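Local coordinates for protein TudS (Uncultured bacterium, PDB 6Z96) that removes sulfur from thiouracil with the help of a [4Fe-4S] cluster, in a non-redox desulfuration that probably passes through a [4Fe-5S] intermediate, at residues A[48-51]-A[52-56]; A[57-61]-A[62-66]; A[5-8]-A[9-13]; A[127-131]-A[132-136]; A[28-31]-A[32-35]. One frame throughout, in Å; residues are numbered along the deposited sequence. Where two conformers were deposited one is given.

Interaction 1: residues A[48-51]-A[52-56]; sequences GGLP and TPRPP. With EDO (1,2-ethanediol), chain E.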
loop_
_atom_site.group_PDB
_atom_site.type_symbol
_atom_site.label_atom_id
_atom_site.label_comp_id
_atom_site.label_asym_id
_atom_site.label_seq_id
_atom_site.Cartn_x
_atom_site.Cartn_y
_atom_site.Cartn_z
ATOM N N GLY A 48 -1.864 -5.200 10.619
ATOM C CA GLY A 48 -2.957 -6.156 10.786
ATOM C C GLY A 48 -2.608 -7.356 11.647
ATOM O O GLY A 48 -3.483 -8.174 11.943
ATOM N N GLY A 49 -1.327 -7.473 12.049
ATOM C CA GLY A 49 -0.878 -8.527 12.953
ATOM C C GLY A 49 -0.098 -9.671 12.347
ATOM O O GLY A 49 0.206 -10.642 13.057
ATOM N N LEU A 50 0.263 -9.567 11.047
ATOM C CA LEU A 50 1.019 -10.649 10.425
ATOM C C LEU A 50 2.522 -10.477 10.719
ATOM O O LEU A 50 3.022 -9.370 10.941
ATOM C CB LEU A 50 0.764 -10.679 8.924
ATOM C CG LEU A 50 -0.689 -11.010 8.554
ATOM C CD1 LEU A 50 -0.934 -10.748 7.074
ATOM C CD2 LEU A 50 -1.018 -12.431 8.896
ATOM N N PRO A 51 3.231 -11.620 10.816
ATOM C CA PRO A 51 4.663 -11.571 11.121
ATOM C C PRO A 51 5.517 -11.273 9.884
ATOM O O PRO A 51 5.004 -11.183 8.765
ATOM C CB PRO A 51 4.921 -12.992 11.646
ATOM C CG PRO A 51 4.060 -13.857 10.732
ATOM C CD PRO A 51 2.769 -13.008 10.586
ATOM N N THR A 52 6.844 -11.101 10.084
ATOM C CA THR A 52 7.773 -10.890 8.974
ATOM C C THR A 52 8.958 -11.826 9.240
ATOM O O THR A 52 9.645 -11.655 10.252
ATOM C CB THR A 52 8.271 -9.459 8.945
ATOM O OG1 THR A 52 7.142 -8.585 8.848
ATOM C CG2 THR A 52 9.174 -9.226 7.748
ATOM N N PRO A 53 9.204 -12.844 8.416
ATOM C CA PRO A 53 8.524 -13.188 7.173
ATOM C C PRO A 53 7.150 -13.811 7.388
ATOM O O PRO A 53 6.756 -14.162 8.503
ATOM C CB PRO A 53 9.511 -14.183 6.532
ATOM C CG PRO A 53 10.035 -14.934 7.754
ATOM C CD PRO A 53 10.291 -13.815 8.719
ATOM N N ARG A 54 6.411 -13.964 6.288
ATOM C CA ARG A 54 5.082 -14.561 6.300
ATOM C C ARG A 54 4.885 -15.210 4.935
ATOM O O ARG A 54 5.539 -14.831 3.964
ATOM C CB ARG A 54 4.002 -13.495 6.611
ATOM C CG ARG A 54 4.071 -12.300 5.699
ATOM C CD ARG A 54 3.126 -11.217 6.208
ATOM N NE ARG A 54 3.237 -9.991 5.404
ATOM C CZ ARG A 54 4.188 -9.073 5.562
ATOM N NH1 ARG A 54 5.126 -9.227 6.500
ATOM N NH2 ARG A 54 4.236 -8.018 4.763
ATOM N N PRO A 55 4.023 -16.224 4.847
ATOM C CA PRO A 55 3.875 -16.913 3.553
ATOM C C PRO A 55 3.248 -15.986 2.525
ATOM O O PRO A 55 2.411 -15.142 2.877
ATOM C CB PRO A 55 2.925 -18.078 3.867
ATOM C CG PRO A 55 2.770 -18.129 5.338
ATOM C CD PRO A 55 3.161 -16.795 5.900
ATOM N N PRO A 56 3.547 -16.202 1.234
ATOM C CA PRO A 56 2.856 -15.423 0.195
ATOM C C PRO A 56 1.355 -15.652 0.254
ATOM O O PRO A 56 0.899 -16.734 0.636
ATOM C CB PRO A 56 3.409 -15.999 -1.113
ATOM C CG PRO A 56 4.678 -16.696 -0.738
ATOM C CD PRO A 56 4.504 -17.177 0.660
HETATM C C1 EDO E . 1.639 -12.058 2.712
HETATM O O1 EDO E . 1.093 -11.163 1.754
HETATM C C2 EDO E . 0.663 -12.406 3.771
HETATM O O2 EDO E . 1.077 -13.514 4.569
#
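Arg-54 folds back over the turn to reach Pro-51, and a hydrogen bond joins them: NH1 of Arg-54 donates to the carbonyl O of Pro-51 at 3.0 Å, with an N-H...O angle of 160°. The carbonyl oxygen lies at the edge of the guanidinium, close to its plane, while the donor is tilted from the plane of the carbonyl. The other two nitrogens turn to partners outside the loop, NE to a salt bridge with Glu-45 and NH2 to the backbone oxygen of Val-16, so three different partners fix the rotation of the group. Replacing Arg-54 by an alanine would probably leave the carboxylate of Glu-45 without its cationic mate and the Pro-51 carbonyl without this donor. The stem of the side chain also passes close to the oxygen that NH1 grips, with CD of Arg-54 3.2 Å from the Pro-51 O.

The apolar contact is made by the same stem. CG of Arg-54 stands between the backbone N and the carbonyl carbon (chi1 53°), and from there the chain runs extended to NE, which carries CD past Leu-50 at about a right angle, 3.6 Å from the Leu-50 CB.

A molecule of 1,2-ethanediol, probably from the crystallisation liquor, rests beside this stem. Its O2 donates to the Pro-55 O at 2.7 Å and lies 3.4 Å from CG of Arg-54.

The proline-rich loop, with a cis peptide bond before Pro-53, joins helix 44-47 to strand 57-60 and delivers Arg-54 to the pocket that holds both the iron-sulfur cluster and the bound hydrosulfuric acid.

Interaction 2: residues A[57-61]-A[62-66]; sequences AERQG and EHVVT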
loop_
_atom_site.group_PDB
_atom_site.type_symbol
_atom_site.label_atom_id
_atom_site.label_comp_id
_atom_site.label_asym_id
_atom_site.label_seq_id
_atom_site.Cartn_x
_atom_site.Cartn_y
_atom_site.Cartn_z
ATOM N N ALA A 57 0.606 -14.626 -0.052
ATOM C CA ALA A 57 -0.857 -14.730 -0.045
ATOM C C ALA A 57 -1.422 -14.073 -1.262
ATOM O O ALA A 57 -0.803 -13.170 -1.844
ATOM C CB ALA A 57 -1.430 -14.089 1.210
ATOM N N GLU A 58 -2.594 -14.544 -1.692
ATOM C CA GLU A 58 -3.264 -13.966 -2.848
ATOM C C GLU A 58 -4.740 -13.768 -2.535
ATOM O O GLU A 58 -5.327 -14.503 -1.731
ATOM C CB GLU A 58 -3.112 -14.849 -4.116
ATOM C CG GLU A 58 -1.655 -14.974 -4.547
ATOM C CD GLU A 58 -1.295 -15.704 -5.830
ATOM O OE1 GLU A 58 -0.074 -15.847 -6.066
ATOM O OE2 GLU A 58 -2.187 -16.097 -6.613
ATOM N N ARG A 59 -5.340 -12.783 -3.203
ATOM C CA ARG A 59 -6.781 -12.591 -3.049
ATOM C C ARG A 59 -7.509 -13.694 -3.801
ATOM O O ARG A 59 -7.058 -14.154 -4.857
ATOM C CB ARG A 59 -7.211 -11.242 -3.634
ATOM C CG ARG A 59 -6.638 -10.053 -2.871
ATOM C CD ARG A 59 -7.332 -8.771 -3.302
ATOM N NE ARG A 59 -8.736 -8.816 -2.877
ATOM C CZ ARG A 59 -9.553 -7.774 -2.884
ATOM N NH1 ARG A 59 -9.126 -6.586 -3.317
ATOM N NH2 ARG A 59 -10.814 -7.912 -2.485
ATOM N N GLN A 60 -8.654 -14.108 -3.269
ATOM C CA GLN A 60 -9.579 -15.012 -3.945
ATOM C C GLN A 60 -10.900 -14.327 -3.684
ATOM O O GLN A 60 -11.564 -14.603 -2.685
ATOM C CB GLN A 60 -9.517 -16.419 -3.359
ATOM C CG GLN A 60 -8.193 -17.100 -3.690
ATOM C CD GLN A 60 -8.160 -18.546 -3.272
ATOM O OE1 GLN A 60 -8.938 -18.999 -2.423
ATOM N NE2 GLN A 60 -7.211 -19.294 -3.822
ATOM N N GLY A 61 -11.166 -13.312 -4.508
ATOM C CA GLY A 61 -12.296 -12.411 -4.350
ATOM C C GLY A 61 -12.168 -11.608 -3.074
ATOM O O GLY A 61 -11.178 -10.899 -2.884
ATOM N N GLU A 62 -13.138 -11.768 -2.156
ATOM C CA GLU A 62 -13.112 -11.050 -0.879
ATOM C C GLU A 62 -12.149 -11.701 0.119
ATOM O O GLU A 62 -11.761 -11.052 1.086
ATOM C CB GLU A 62 -14.521 -11.075 -0.241
ATOM C CG GLU A 62 -15.596 -10.358 -1.034
ATOM C CD GLU A 62 -15.310 -8.880 -1.015
ATOM O OE1 GLU A 62 -15.009 -8.354 0.079
ATOM O OE2 GLU A 62 -15.354 -8.250 -2.094
ATOM N N HIS A 63 -11.781 -12.974 -0.088
ATOM C CA HIS A 63 -10.871 -13.653 0.839
ATOM C C HIS A 63 -9.425 -13.397 0.464
ATOM O O HIS A 63 -9.120 -13.046 -0.675
ATOM C CB HIS A 63 -11.123 -15.175 0.773
ATOM C CG HIS A 63 -12.435 -15.564 1.384
ATOM N ND1 HIS A 63 -12.516 -16.097 2.658
ATOM C CD2 HIS A 63 -13.684 -15.484 0.864
ATOM C CE1 HIS A 63 -13.811 -16.311 2.888
ATOM N NE2 HIS A 63 -14.549 -15.979 1.836
ATOM N N VAL A 64 -8.525 -13.610 1.429
ATOM C CA VAL A 64 -7.081 -13.555 1.166
ATOM C C VAL A 64 -6.545 -14.817 1.821
ATOM O O VAL A 64 -6.873 -15.102 2.987
ATOM C CB VAL A 64 -6.376 -12.316 1.728
ATOM C CG1 VAL A 64 -4.907 -12.318 1.266
ATOM C CG2 VAL A 64 -7.084 -11.033 1.260
ATOM N N VAL A 65 -5.857 -15.645 1.027
ATOM C CA VAL A 65 -5.400 -16.931 1.543
ATOM C C VAL A 65 -3.942 -17.184 1.184
ATOM O O VAL A 65 -3.420 -16.613 0.220
ATOM C CB VAL A 65 -6.266 -18.093 0.980
ATOM C CG1 VAL A 65 -7.743 -17.888 1.278
ATOM C CG2 VAL A 65 -6.028 -18.275 -0.519
ATOM N N THR A 66 -3.314 -18.088 1.932
ATOM C CA THR A 66 -1.966 -18.529 1.577
ATOM C C THR A 66 -2.100 -19.787 0.664
ATOM O O THR A 66 -3.193 -20.338 0.521
ATOM C CB THR A 66 -1.162 -18.845 2.830
ATOM O OG1 THR A 66 -1.686 -20.021 3.459
ATOM C CG2 THR A 66 -1.101 -17.676 3.788
#
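The carbonyl O of His-63 accepts the shortest backbone hydrogen bond across this hairpin, from the N of Gln-60 at 2.8 Å and nearly straight at 172°. Strands 57-60 and 63-66 form a two-stranded antiparallel beta hairpin, closed by a type II' turn from Gln-60 to His-63 whose return bond runs from His-63 N to Gln-60 O. One hydrogen-bonded pair further along, Glu-58 and Val-65 exchange both of their backbone bonds, at 2.9 Å from Glu-58 N to Val-65 O and 3.0 Å from Val-65 N to Glu-58 O.

Gly-61 takes the positive phi of the turn, and its carbonyl is held by the guanidinium of Arg-59. NH2 of Arg-59 donates to the Gly-61 O at 3.0 Å from above the carbonyl plane, and NE adds a weak bond. A bend at chi3 (67°) turns the Arg-59 tip back to this oxygen, while NH1 goes to the backbone of Glu-122.

On the face shared by Ala-57, Arg-59 and Val-64, CB of Ala-57 meets CG1 of Val-64 at 3.9 Å. The other face has the extended side chain of Gln-60, whose NE2 binds the Gly-112 carbonyl, crossing Val-65 at about a right angle with CD 3.5 Å from the Val-65 CG2.

Interaction 3: residues A[5-8]-A[9-13]; sequences IIVS and ACLLG. With SF4 (iron/sulfur cluster), chain C.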
loop_
_atom_site.group_PDB
_atom_site.type_symbol
_atom_site.label_atom_id
_atom_site.label_comp_id
_atom_site.label_asym_id
_atom_site.label_seq_id
_atom_site.Cartn_x
_atom_site.Cartn_y
_atom_site.Cartn_z
ATOM N N ILE A 5 1.248 12.307 2.742
ATOM C CA ILE A 5 0.766 11.126 2.051
ATOM C C ILE A 5 1.044 9.910 2.930
ATOM O O ILE A 5 1.925 9.958 3.794
ATOM C CB ILE A 5 1.407 10.953 0.654
ATOM C CG1 ILE A 5 2.895 10.570 0.730
ATOM C CG2 ILE A 5 1.176 12.191 -0.241
ATOM C CD1 ILE A 5 3.495 10.173 -0.659
ATOM N N ILE A 6 0.323 8.810 2.654
ATOM C CA ILE A 6 0.638 7.540 3.298
ATOM C C ILE A 6 1.416 6.747 2.237
ATOM O O ILE A 6 1.106 6.810 1.038
ATOM C CB ILE A 6 -0.648 6.831 3.770
ATOM C CG1 ILE A 6 -0.331 5.543 4.531
ATOM C CG2 ILE A 6 -1.583 6.533 2.629
ATOM C CD1 ILE A 6 -1.579 4.967 5.272
ATOM N N VAL A 7 2.470 6.018 2.666
ATOM C CA VAL A 7 3.318 5.285 1.728
ATOM C C VAL A 7 3.547 3.877 2.221
ATOM O O VAL A 7 3.876 3.710 3.383
ATOM C CB VAL A 7 4.711 5.968 1.598
ATOM C CG1 VAL A 7 5.575 5.286 0.537
ATOM C CG2 VAL A 7 4.576 7.461 1.297
ATOM N N SER A 8 3.441 2.862 1.343
ATOM C CA SER A 8 3.781 1.474 1.717
ATOM C C SER A 8 5.192 1.456 2.329
ATOM O O SER A 8 6.128 1.975 1.719
ATOM C CB SER A 8 3.834 0.600 0.468
ATOM O OG SER A 8 2.526 0.327 0.001
ATOM N N ALA A 9 5.320 0.925 3.544
ATOM C CA ALA A 9 6.601 0.975 4.252
ATOM C C ALA A 9 7.740 0.327 3.480
ATOM O O ALA A 9 8.891 0.787 3.574
ATOM C CB ALA A 9 6.466 0.354 5.645
ATOM N N CYS A 10 7.434 -0.712 2.687
ATOM C CA CYS A 10 8.477 -1.369 1.900
ATOM C C CYS A 10 9.061 -0.427 0.837
ATOM O O CYS A 10 10.252 -0.542 0.522
ATOM C CB CYS A 10 7.963 -2.656 1.273
ATOM S SG CYS A 10 6.527 -2.413 0.190
ATOM N N LEU A 11 8.247 0.501 0.305
ATOM C CA LEU A 11 8.770 1.444 -0.711
ATOM C C LEU A 11 9.779 2.417 -0.112
ATOM O O LEU A 11 10.564 3.009 -0.858
ATOM C CB LEU A 11 7.625 2.243 -1.350
ATOM C CG LEU A 11 6.660 1.405 -2.194
ATOM C CD1 LEU A 11 5.477 2.281 -2.691
ATOM C CD2 LEU A 11 7.362 0.802 -3.411
ATOM N N LEU A 12 9.734 2.622 1.199
ATOM C CA LEU A 12 10.713 3.459 1.919
ATOM C C LEU A 12 11.950 2.665 2.376
ATOM O O LEU A 12 12.814 3.231 3.062
ATOM C CB LEU A 12 10.054 4.088 3.125
ATOM C CG LEU A 12 8.920 5.015 2.787
ATOM C CD1 LEU A 12 8.244 5.472 4.045
ATOM C CD2 LEU A 12 9.405 6.240 1.981
ATOM N N GLY A 13 12.054 1.399 1.976
ATOM C CA GLY A 13 13.203 0.561 2.299
ATOM C C GLY A 13 13.068 -0.230 3.579
ATOM O O GLY A 13 14.033 -0.874 4.001
HETATM FE FE1 SF4 C . 3.474 -5.772 1.572
HETATM FE FE2 SF4 C . 4.799 -3.428 1.336
HETATM FE FE3 SF4 C . 3.508 -4.021 3.696
HETATM FE FE4 SF4 C . 2.082 -3.372 1.438
HETATM S S1 SF4 C . 3.512 -2.019 2.661
HETATM S S2 SF4 C . 1.611 -5.070 2.880
HETATM S S3 SF4 C . 3.377 -4.359 -0.207
HETATM S S4 SF4 C . 5.336 -5.100 2.772
#
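Leu-11 turns back onto Ser-8, and its side chain can be followed outward from the backbone. CB sits 3.4 Å from the carbonyl O of Ser-8. CG comes equally near to that oxygen and to the Ser-8 CB, and the branch CD1 ends 3.9 Å from the same Ser-8 CB. This course follows from CG lying anti to the carbonyl carbon (chi1 -67°), which sends the leucine back along the end of the strand. Its backbone makes the matching polar link: Leu-11 N donates to Ser-8 O at 2.9 Å, a rather bent bond that comes from above the carbonyl plane and closes the turn.

Val-7 faces Leu-11 and Leu-12. It has two conformers, and its packing on these leucines, which it crosses at about a right angle, holds for one of them and is doubtful in the other.

The cluster sits at the same turn. SG of Cys-10 binds the iron FE2 at 2.3 Å; chi1 of 58° directs the sulfur to this iron. CB of Ser-8 packs 3.4 Å from the bridging sulfide S1, while the serine hydroxyl is hydrogen-bonded to the backbone N of Lys-98 in another loop of the cluster pocket.

The turn thus crowns the C-terminal end of strand 5-8, an inner strand of the parallel sheet between 39-42 and 94-96. Leu-11 packs on Leu-96 of strand 94-96, and Leu-12 touches both Ala-41 of strand 39-42 and Leu-30 of helix 28-35.

Interaction 4: residues A[127-131]-A[132-136]; sequences ALLRR and HGIQV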
loop_
_atom_site.group_PDB
_atom_site.type_symbol
_atom_site.label_atom_id
_atom_site.label_comp_id
_atom_site.label_asym_id
_atom_site.label_seq_id
_atom_site.Cartn_x
_atom_site.Cartn_y
_atom_site.Cartn_z
ATOM N N ALA A 127 -8.333 -0.902 -2.273
ATOM C CA ALA A 127 -9.788 -0.885 -2.497
ATOM C C ALA A 127 -10.516 -0.072 -1.438
ATOM O O ALA A 127 -11.408 0.719 -1.786
ATOM C CB ALA A 127 -10.319 -2.317 -2.525
ATOM N N LEU A 128 -10.139 -0.237 -0.158
ATOM C CA LEU A 128 -10.824 0.472 0.915
ATOM C C LEU A 128 -10.526 1.954 0.848
ATOM O O LEU A 128 -11.439 2.781 0.966
ATOM C CB LEU A 128 -10.455 -0.117 2.288
ATOM C CG LEU A 128 -11.182 0.537 3.455
ATOM C CD1 LEU A 128 -12.673 0.244 3.377
ATOM C CD2 LEU A 128 -10.658 0.018 4.773
ATOM N N LEU A 129 -9.256 2.325 0.604
ATOM C CA LEU A 129 -8.911 3.751 0.521
ATOM C C LEU A 129 -9.635 4.419 -0.644
ATOM O O LEU A 129 -10.190 5.509 -0.456
ATOM C CB LEU A 129 -7.394 3.946 0.365
ATOM C CG LEU A 129 -6.549 3.403 1.531
ATOM C CD1 LEU A 129 -5.076 3.699 1.300
ATOM C CD2 LEU A 129 -6.973 4.036 2.864
ATOM N N ARG A 130 -9.680 3.754 -1.810
ATOM C CA ARG A 130 -10.376 4.339 -2.980
ATOM C C ARG A 130 -11.874 4.512 -2.707
ATOM O O ARG A 130 -12.457 5.512 -3.121
ATOM C CB ARG A 130 -10.143 3.486 -4.233
ATOM C CG ARG A 130 -8.739 3.714 -4.784
ATOM C CD ARG A 130 -8.480 2.893 -6.034
ATOM N NE ARG A 130 -7.262 3.347 -6.705
ATOM C CZ ARG A 130 -6.566 2.613 -7.567
ATOM N NH1 ARG A 130 -6.943 1.369 -7.849
ATOM N NH2 ARG A 130 -5.463 3.104 -8.125
ATOM N N ARG A 131 -12.486 3.555 -2.002
ATOM C CA ARG A 131 -13.908 3.589 -1.611
ATOM C C ARG A 131 -14.220 4.781 -0.693
ATOM O O ARG A 131 -15.376 5.235 -0.625
ATOM C CB ARG A 131 -14.201 2.266 -0.906
ATOM C CG ARG A 131 -15.534 2.049 -0.324
ATOM C CD ARG A 131 -15.687 0.555 -0.003
ATOM N NE ARG A 131 -16.837 0.383 0.878
ATOM C CZ ARG A 131 -18.087 0.230 0.453
ATOM N NH1 ARG A 131 -18.354 0.188 -0.847
ATOM N NH2 ARG A 131 -19.078 0.110 1.324
ATOM N N HIS A 132 -13.217 5.272 0.036
ATOM C CA HIS A 132 -13.356 6.418 0.916
ATOM C C HIS A 132 -12.766 7.710 0.335
ATOM O O HIS A 132 -12.499 8.652 1.075
ATOM C CB HIS A 132 -12.793 6.095 2.305
ATOM C CG HIS A 132 -13.636 5.118 3.069
ATOM N ND1 HIS A 132 -14.543 5.549 4.034
ATOM C CD2 HIS A 132 -13.735 3.776 2.950
ATOM C CE1 HIS A 132 -15.148 4.458 4.472
ATOM N NE2 HIS A 132 -14.704 3.365 3.852
ATOM N N GLY A 133 -12.570 7.763 -0.974
ATOM C CA GLY A 133 -12.139 8.981 -1.648
ATOM C C GLY A 133 -10.662 9.311 -1.662
ATOM O O GLY A 133 -10.280 10.431 -2.017
ATOM N N ILE A 134 -9.819 8.366 -1.217
ATOM C CA ILE A 134 -8.381 8.594 -1.201
ATOM C C ILE A 134 -7.818 8.105 -2.518
ATOM O O ILE A 134 -8.153 6.998 -2.965
ATOM C CB ILE A 134 -7.779 7.868 0.027
ATOM C CG1 ILE A 134 -8.284 8.562 1.317
ATOM C CG2 ILE A 134 -6.251 7.818 -0.030
ATOM C CD1 ILE A 134 -8.293 7.684 2.531
ATOM N N GLN A 135 -7.003 8.943 -3.183
ATOM C CA GLN A 135 -6.428 8.550 -4.460
ATOM C C GLN A 135 -5.183 7.707 -4.187
ATOM O O GLN A 135 -4.321 8.120 -3.413
ATOM C CB GLN A 135 -6.032 9.781 -5.273
ATOM C CG GLN A 135 -7.243 10.618 -5.666
ATOM C CD GLN A 135 -6.784 11.795 -6.485
ATOM O OE1 GLN A 135 -6.913 12.961 -6.085
ATOM N NE2 GLN A 135 -6.205 11.503 -7.632
ATOM N N VAL A 136 -5.094 6.557 -4.838
ATOM C CA VAL A 136 -3.964 5.649 -4.678
ATOM C C VAL A 136 -3.172 5.589 -5.967
ATOM O O VAL A 136 -3.725 5.314 -7.040
ATOM C CB VAL A 136 -4.462 4.235 -4.281
ATOM C CG1 VAL A 136 -3.271 3.269 -4.116
ATOM C CG2 VAL A 136 -5.287 4.304 -2.993
HETATM O O HOH W 1 -7.071 6.197 -6.964
HETATM O O HOH W 2 -10.912 7.563 -4.881
#
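Arg-130 reaches from the last turn of the helix to the following strand, its NH2 donating to the carbonyl O of Val-136 at 3.0 Å. That oxygen lies at the edge of the guanidinium, tilted 20° from its plane. A water then links the Arg-130 NE to the Val-136 N, accepting from both, and NH1 is engaged by a salt bridge to Glu-122 and by the Ser-106 carbonyl. With a methionine in place of Arg-130, the Val-136 carbonyl would probably lose its side-chain donor and Glu-122 its cationic partner.

Two backbone bonds end the helix: Ile-134 N to Leu-129 O at 3.0 Å and Gly-133 N to Arg-130 O at 3.1 Å. The Leu-129 oxygen also accepts from His-132 N, and the two donors approach from opposite faces of its carbonyl plane.

Farther out, CG2 of Val-136 lies 4.0 Å from CB of Leu-129, and CD2 of Leu-129 meets CD1 of Ile-134 at 3.9 Å. The His-132 ring presents its edge to the Leu-128 O, with its CD2 3.7 Å from the Leu-128 CD1.

The two helix-ending backbone bonds, with Gly-133 at positive phi as the C-prime residue, make a Schellman motif between helix 124-131 and the outermost strand 135-137 of the parallel sheet.

Interaction 5: residues A[28-31]-A[32-35]; sequences NWLD and ALGA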
loop_
_atom_site.group_PDB
_atom_site.type_symbol
_atom_site.label_atom_id
_atom_site.label_comp_id
_atom_site.label_asym_id
_atom_site.label_seq_id
_atom_site.Cartn_x
_atom_site.Cartn_y
_atom_site.Cartn_z
ATOM N N ASN A 28 14.363 11.069 -5.835
ATOM C CA ASN A 28 14.739 12.309 -5.153
ATOM C C ASN A 28 13.504 12.995 -4.552
ATOM O O ASN A 28 13.559 13.561 -3.462
ATOM C CB ASN A 28 15.443 13.265 -6.128
ATOM C CG ASN A 28 16.773 12.748 -6.619
ATOM O OD1 ASN A 28 17.446 11.973 -5.937
ATOM N ND2 ASN A 28 17.178 13.152 -7.822
ATOM N N TRP A 29 12.381 12.948 -5.281
ATOM C CA TRP A 29 11.147 13.551 -4.822
ATOM C C TRP A 29 10.664 12.882 -3.524
ATOM O O TRP A 29 10.340 13.584 -2.572
ATOM C CB TRP A 29 10.071 13.466 -5.924
ATOM C CG TRP A 29 8.715 13.906 -5.464
ATOM C CD1 TRP A 29 8.255 15.184 -5.356
ATOM C CD2 TRP A 29 7.644 13.054 -5.036
ATOM N NE1 TRP A 29 6.978 15.184 -4.854
ATOM C CE2 TRP A 29 6.572 13.887 -4.662
ATOM C CE3 TRP A 29 7.483 11.661 -4.942
ATOM C CZ2 TRP A 29 5.380 13.376 -4.140
ATOM C CZ3 TRP A 29 6.294 11.161 -4.441
ATOM C CH2 TRP A 29 5.264 12.014 -4.039
ATOM N N LEU A 30 10.612 11.544 -3.493
ATOM C CA LEU A 30 10.124 10.841 -2.302
ATOM C C LEU A 30 11.080 11.058 -1.136
ATOM O O LEU A 30 10.623 11.265 -0.018
ATOM C CB LEU A 30 9.944 9.344 -2.588
ATOM C CG LEU A 30 9.352 8.528 -1.426
ATOM C CD1 LEU A 30 7.984 9.076 -0.987
ATOM C CD2 LEU A 30 9.189 7.089 -1.837
ATOM N N ASP A 31 12.397 11.115 -1.402
ATOM C CA ASP A 31 13.375 11.387 -0.346
ATOM C C ASP A 31 13.127 12.755 0.278
ATOM O O ASP A 31 13.123 12.880 1.506
ATOM C CB ASP A 31 14.816 11.346 -0.910
ATOM C CG ASP A 31 15.332 9.962 -1.236
ATOM O OD1 ASP A 31 14.632 8.967 -0.908
ATOM O OD2 ASP A 31 16.427 9.864 -1.831
ATOM N N ALA A 32 12.883 13.781 -0.568
ATOM C CA ALA A 32 12.623 15.136 -0.099
ATOM C C ALA A 32 11.334 15.191 0.718
ATOM O O ALA A 32 11.276 15.843 1.765
ATOM C CB ALA A 32 12.537 16.090 -1.288
ATOM N N LEU A 33 10.294 14.478 0.262
ATOM C CA LEU A 33 9.022 14.444 0.966
ATOM C C LEU A 33 9.198 13.845 2.372
ATOM O O LEU A 33 8.682 14.384 3.345
ATOM C CB LEU A 33 8.043 13.590 0.143
ATOM C CG LEU A 33 6.572 13.827 0.446
ATOM C CD1 LEU A 33 6.156 15.241 0.104
ATOM C CD2 LEU A 33 5.722 12.864 -0.336
ATOM N N GLY A 34 9.975 12.772 2.461
ATOM C CA GLY A 34 10.263 12.123 3.730
ATOM C C GLY A 34 11.064 13.032 4.638
ATOM O O GLY A 34 10.754 13.148 5.828
ATOM N N ALA A 35 12.036 13.758 4.060
ATOM C CA ALA A 35 12.851 14.716 4.818
ATOM C C ALA A 35 12.010 15.854 5.418
ATOM O O ALA A 35 12.386 16.411 6.447
ATOM C CB ALA A 35 13.972 15.273 3.947
#
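The indole of Trp-29 takes the Leu-33 methyl CD2 obliquely at the outer part of its six-membered ring, 3.8 Å from CH2 and 3.9 Å from CZ2. The two side chains lie side by side and point the same way, one helical turn apart. Both have CG anti to the backbone N, chi1 being 172° in the tryptophan and -160° in the leucine, which brings the methyl alongside the ring. Beyond this pair, the indole packs on Leu-145, Ala-146 and Leu-149 of helix 142-151, and Leu-33 shares the contact with Leu-149.

Leu-30 contributes a looser contact, its CD1 4.5 Å from the CD2 of Leu-33, and also touches Leu-12 and Ile-25.

The backbone beneath follows regular i to i+4 bonding. Leu-33 N donates to Trp-29 O at 3.0 Å with an angle of 158°, and Ala-35 N to Asp-31 O at 2.9 Å; the Asn-28 and Leu-30 carbonyls bind Ala-32 and Gly-34 in the same way. The methyl of Ala-32 rests 3.5 Å from the Asn-28 O.

Leu-30 and Leu-33, three residues apart, are buried, while Asn-28, Asp-31 and Ala-35 are exposed, the pattern of an amphipathic helix, here the connecting helix of the beta-alpha-beta unit formed by strand 5-8, helix 28-35 and strand 39-42.

How the interactions relate
From the N terminus, interaction 3 comes first, turning the chain at the end of strand 5-8 where the cluster is bound. Interaction 5 follows in the next helix and touches it, Leu-33 and Trp-29 packing on Ile-5 and Leu-30 on Leu-12. Interaction 1 rounds the loop after helix 44-47 and brings Arg-54 to the same cluster pocket, its centre about 17 Å from that of interaction 3. It leads directly into the hairpin of interaction 2, where Pro-55 and Pro-56 meet Thr-66. Interaction 4 closes the late helix-to-strand turn and reaches the same parallel sheet as interaction 3. All five are local and follow in series, none nested or crossed.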